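Local structure of Exo beta-1,2-glucooligosaccharide sophorohydrolase (non-reducing end) (Parabacteroides distasonis ATCC 8503, 5Z06) at residues K363-F371 with F383-E394. The protein hydrolyses linear beta-1,2-glucan and beta-1,2-glucooligosaccharides of four or more units, releasing the disaccharide sophorose from the non-reducing end. Residues are numbered along the deposited sequence; the frame is centred on the assembly and turned at random.
Sequences KFHGAVSHF and FGPKDNGGDLVE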
loop_
_atom_site.group_PDB
_atom_site.type_symbol
_atom_site.label_atom_id
_atom_site.label_comp_id
_atom_site.label_asym_id
_atom_site.label_seq_id
_atom_site.Cartn_x
_atom_site.Cartn_y
_atom_site.Cartn_z
ATOM N N LYS A 363 7.934 10.523 -22.821
ATOM C CA LYS A 363 7.573 11.859 -22.403
ATOM C C LYS A 363 6.335 12.277 -23.163
ATOM O O LYS A 363 6.055 11.780 -24.256
ATOM C CB LYS A 363 8.681 12.872 -22.696
ATOM C CG LYS A 363 10.034 12.514 -22.130
ATOM C CD LYS A 363 9.949 12.127 -20.666
ATOM C CE LYS A 363 11.332 12.008 -20.082
ATOM N NZ LYS A 363 12.129 11.020 -20.854
ATOM N N PHE A 364 5.606 13.199 -22.552
ATOM C CA PHE A 364 4.357 13.722 -23.091
ATOM C C PHE A 364 4.443 15.207 -22.871
ATOM O O PHE A 364 4.126 15.714 -21.791
ATOM C CB PHE A 364 3.188 13.056 -22.377
ATOM C CG PHE A 364 3.223 11.566 -22.491
ATOM C CD1 PHE A 364 2.804 10.931 -23.674
ATOM C CD2 PHE A 364 3.757 10.787 -21.447
ATOM C CE1 PHE A 364 2.867 9.553 -23.786
ATOM C CE2 PHE A 364 3.830 9.410 -21.562
ATOM C CZ PHE A 364 3.387 8.787 -22.726
ATOM N N HIS A 365 4.978 15.878 -23.891
ATOM C CA HIS A 365 5.470 17.242 -23.769
ATOM C C HIS A 365 6.402 17.389 -22.538
ATOM O O HIS A 365 6.259 18.270 -21.667
ATOM C CB HIS A 365 4.288 18.220 -23.831
ATOM C CG HIS A 365 3.711 18.313 -25.205
ATOM N ND1 HIS A 365 4.252 19.124 -26.178
ATOM C CD2 HIS A 365 2.734 17.603 -25.809
ATOM C CE1 HIS A 365 3.578 18.968 -27.301
ATOM N NE2 HIS A 365 2.657 18.043 -27.107
ATOM N N GLY A 366 7.342 16.457 -22.469
ATOM C CA GLY A 366 8.340 16.449 -21.402
ATOM C C GLY A 366 7.874 15.933 -20.055
ATOM O O GLY A 366 8.715 15.593 -19.199
ATOM N N ALA A 367 6.557 15.853 -19.855
ATOM C CA ALA A 367 6.007 15.290 -18.636
ATOM C C ALA A 367 6.052 13.793 -18.744
ATOM O O ALA A 367 6.204 13.232 -19.836
ATOM C CB ALA A 367 4.572 15.765 -18.418
ATOM N N VAL A 368 5.894 13.135 -17.602
ATOM C CA VAL A 368 5.808 11.689 -17.577
ATOM C C VAL A 368 4.382 11.289 -17.293
ATOM O O VAL A 368 3.573 12.066 -16.775
ATOM C CB VAL A 368 6.756 11.036 -16.531
ATOM C CG1 VAL A 368 8.207 11.268 -16.888
ATOM C CG2 VAL A 368 6.472 11.519 -15.106
ATOM N N SER A 369 4.084 10.051 -17.635
ATOM C CA SER A 369 2.845 9.426 -17.227
ATOM C C SER A 369 2.907 9.022 -15.752
ATOM O O SER A 369 3.971 8.981 -15.134
ATOM C CB SER A 369 2.610 8.169 -18.052
ATOM O OG SER A 369 3.687 7.270 -17.907
ATOM N N HIS A 370 1.740 8.699 -15.227
ATOM C CA HIS A 370 1.585 8.239 -13.876
ATOM C C HIS A 370 2.330 6.933 -13.698
ATOM O O HIS A 370 3.050 6.752 -12.731
ATOM C CB HIS A 370 0.110 8.001 -13.606
ATOM C CG HIS A 370 -0.228 7.783 -12.171
ATOM N ND1 HIS A 370 -1.482 8.070 -11.681
ATOM C CD2 HIS A 370 0.494 7.315 -11.124
ATOM C CE1 HIS A 370 -1.519 7.773 -10.394
ATOM N NE2 HIS A 370 -0.331 7.327 -10.024
ATOM N N PHE A 371 2.105 6.022 -14.638
ATOM C CA PHE A 371 2.661 4.702 -14.564
ATOM C C PHE A 371 3.542 4.435 -15.750
ATOM O O PHE A 371 3.205 4.793 -16.884
ATOM C CB PHE A 371 1.551 3.706 -14.489
ATOM C CG PHE A 371 0.664 3.926 -13.326
ATOM C CD1 PHE A 371 1.098 3.588 -12.047
ATOM C CD2 PHE A 371 -0.601 4.483 -13.485
ATOM C CE1 PHE A 371 0.278 3.796 -10.944
ATOM C CE2 PHE A 371 -1.428 4.674 -12.396
ATOM C CZ PHE A 371 -0.993 4.317 -11.116
ATOM N N PHE A 383 -4.824 3.150 -15.114
ATOM C CA PHE A 383 -6.137 3.692 -14.739
ATOM C C PHE A 383 -7.179 3.697 -15.860
ATOM O O PHE A 383 -8.312 4.166 -15.658
ATOM C CB PHE A 383 -5.992 5.117 -14.183
ATOM C CG PHE A 383 -5.399 5.193 -12.808
ATOM C CD1 PHE A 383 -5.166 4.057 -12.024
ATOM C CD2 PHE A 383 -5.150 6.434 -12.265
ATOM C CE1 PHE A 383 -4.653 4.177 -10.758
ATOM C CE2 PHE A 383 -4.641 6.556 -10.995
ATOM C CZ PHE A 383 -4.387 5.423 -10.248
ATOM N N GLY A 384 -6.808 3.185 -17.022
ATOM C CA GLY A 384 -7.711 3.062 -18.129
ATOM C C GLY A 384 -7.072 3.629 -19.366
ATOM O O GLY A 384 -6.083 4.364 -19.271
ATOM N N PRO A 385 -7.653 3.316 -20.536
ATOM C CA PRO A 385 -7.059 3.682 -21.833
ATOM C C PRO A 385 -6.993 5.194 -22.097
ATOM O O PRO A 385 -6.213 5.627 -22.920
ATOM C CB PRO A 385 -7.969 2.966 -22.845
ATOM C CG PRO A 385 -9.315 2.933 -22.154
ATOM C CD PRO A 385 -8.981 2.679 -20.701
ATOM N N LYS A 386 -7.767 5.998 -21.383
ATOM C CA LYS A 386 -7.655 7.456 -21.512
ATOM C C LYS A 386 -6.408 8.010 -20.843
ATOM O O LYS A 386 -5.850 9.019 -21.286
ATOM C CB LYS A 386 -8.895 8.137 -20.949
ATOM C CG LYS A 386 -10.172 7.724 -21.665
ATOM C CD LYS A 386 -11.388 8.438 -21.120
ATOM C CE LYS A 386 -12.587 8.078 -21.964
ATOM N NZ LYS A 386 -13.797 8.628 -21.328
ATOM N N ASP A 387 -5.942 7.334 -19.796
ATOM C CA ASP A 387 -4.830 7.848 -19.022
ATOM C C ASP A 387 -3.578 7.177 -19.482
ATOM O O ASP A 387 -2.924 6.433 -18.731
ATOM C CB ASP A 387 -5.036 7.685 -17.510
ATOM C CG ASP A 387 -3.899 8.292 -16.701
ATOM O OD1 ASP A 387 -3.206 9.206 -17.221
ATOM O OD2 ASP A 387 -3.688 7.830 -15.561
ATOM N N ASN A 388 -3.220 7.486 -20.717
ATOM C CA ASN A 388 -2.152 6.774 -21.405
ATOM C C ASN A 388 -1.036 7.708 -21.826
ATOM O O ASN A 388 -0.237 7.377 -22.687
ATOM C CB ASN A 388 -2.745 6.044 -22.599
ATOM C CG ASN A 388 -3.113 6.975 -23.740
ATOM O OD1 ASN A 388 -3.462 8.147 -23.525
ATOM N ND2 ASN A 388 -2.974 6.477 -24.971
ATOM N N GLY A 389 -0.980 8.885 -21.209
ATOM C CA GLY A 389 -0.024 9.906 -21.584
ATOM C C GLY A 389 0.434 10.636 -20.354
ATOM O O GLY A 389 0.569 10.020 -19.288
ATOM N N GLY A 390 0.671 11.939 -20.477
ATOM C CA GLY A 390 1.161 12.705 -19.342
ATOM C C GLY A 390 0.174 12.815 -18.180
ATOM O O GLY A 390 -1.044 12.942 -18.368
ATOM N N ASP A 391 0.717 12.704 -16.977
ATOM C CA ASP A 391 0.032 13.063 -15.745
ATOM C C ASP A 391 0.873 14.133 -15.089
ATOM O O ASP A 391 1.955 13.867 -14.517
ATOM C CB ASP A 391 -0.104 11.866 -14.839
ATOM C CG ASP A 391 -0.901 12.172 -13.601
ATOM O OD1 ASP A 391 -0.709 13.263 -13.008
ATOM O OD2 ASP A 391 -1.705 11.295 -13.213
ATOM N N LEU A 392 0.390 15.361 -15.183
ATOM C CA LEU A 392 1.186 16.496 -14.782
ATOM C C LEU A 392 1.384 16.522 -13.273
ATOM O O LEU A 392 2.378 17.056 -12.795
ATOM C CB LEU A 392 0.539 17.799 -15.263
ATOM C CG LEU A 392 1.462 19.020 -15.209
ATOM C CD1 LEU A 392 2.519 18.904 -16.286
ATOM C CD2 LEU A 392 0.682 20.310 -15.359
ATOM N N VAL A 393 0.432 15.979 -12.526
ATOM C CA VAL A 393 0.515 16.043 -11.082
ATOM C C VAL A 393 1.598 15.067 -10.637
ATOM O O VAL A 393 2.424 15.408 -9.798
ATOM C CB VAL A 393 -0.820 15.731 -10.407
ATOM C CG1 VAL A 393 -0.646 15.656 -8.901
ATOM C CG2 VAL A 393 -1.872 16.778 -10.785
ATOM N N GLU A 394 1.581 13.878 -11.233
ATOM C CA GLU A 394 2.553 12.827 -10.960
ATOM C C GLU A 394 3.932 13.302 -11.397
ATOM O O GLU A 394 4.918 13.135 -10.667
ATOM C CB GLU A 394 2.160 11.528 -11.681
ATOM C CG GLU A 394 0.819 10.942 -11.230
ATOM C CD GLU A 394 0.815 10.471 -9.795
ATOM O OE1 GLU A 394 1.900 10.168 -9.273
ATOM O OE2 GLU A 394 -0.271 10.422 -9.183
HETATM O O HOH W 1 -3.076 9.060 -13.469
HETATM O O HOH W 2 -0.577 8.885 -17.118
#
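His370 and Glu394 meet face to face where the loop leading from helix 344-360 to strand 371-373 packs on the start of helix 392-408 in the (alpha/alpha)6-barrel domain of this GH144 enzyme, illustrating how an imidazole can be fixed from several directions. Its CG set anti to the backbone N (chi1 -168°), His370 lays one ring face under the Glu394 chain: CG of Glu394 stands 3.6 Å from the ring centroid of His370, and the bent chain brings the carboxylate nearly parallel to the ring, planes 11° apart. Phe371 covers the opposite face. Glu394 OE2 also hydrogen-bonds a glycerol, probably from the crystallisation liquor. The backbones are tied by Asp391 N, which donates to Val368 O at 2.9 Å, while Asp391 OD1 N-caps the helix through a straight bond from Glu394 N and a weak one from Val393 N.

Packing is close at Phe364, whose ring lies flat on Gly389, the glycine CA 3.5 Å from the ring centroid and 6° off its normal. With a leucine in place of Phe364, the flat ring over Gly389 CA is gone, and the Gly389-Gly390 backbone is likely to be less closely covered. The other end is looser: exposed Phe383 closes an aromatic cluster, receiving the edge of Phe371 on its face in a T-shaped pair, with centroids 4.9 Å apart, and meeting His370 obliquely. Between the two ends, waters bridge the polar groups. One joins His370 N, Asp387 OD1 and Gly389 O; a second, lying in the imidazole plane 2.6 Å from His370 ND1, donates to both Asp387 OD2 and Asp391 OD2.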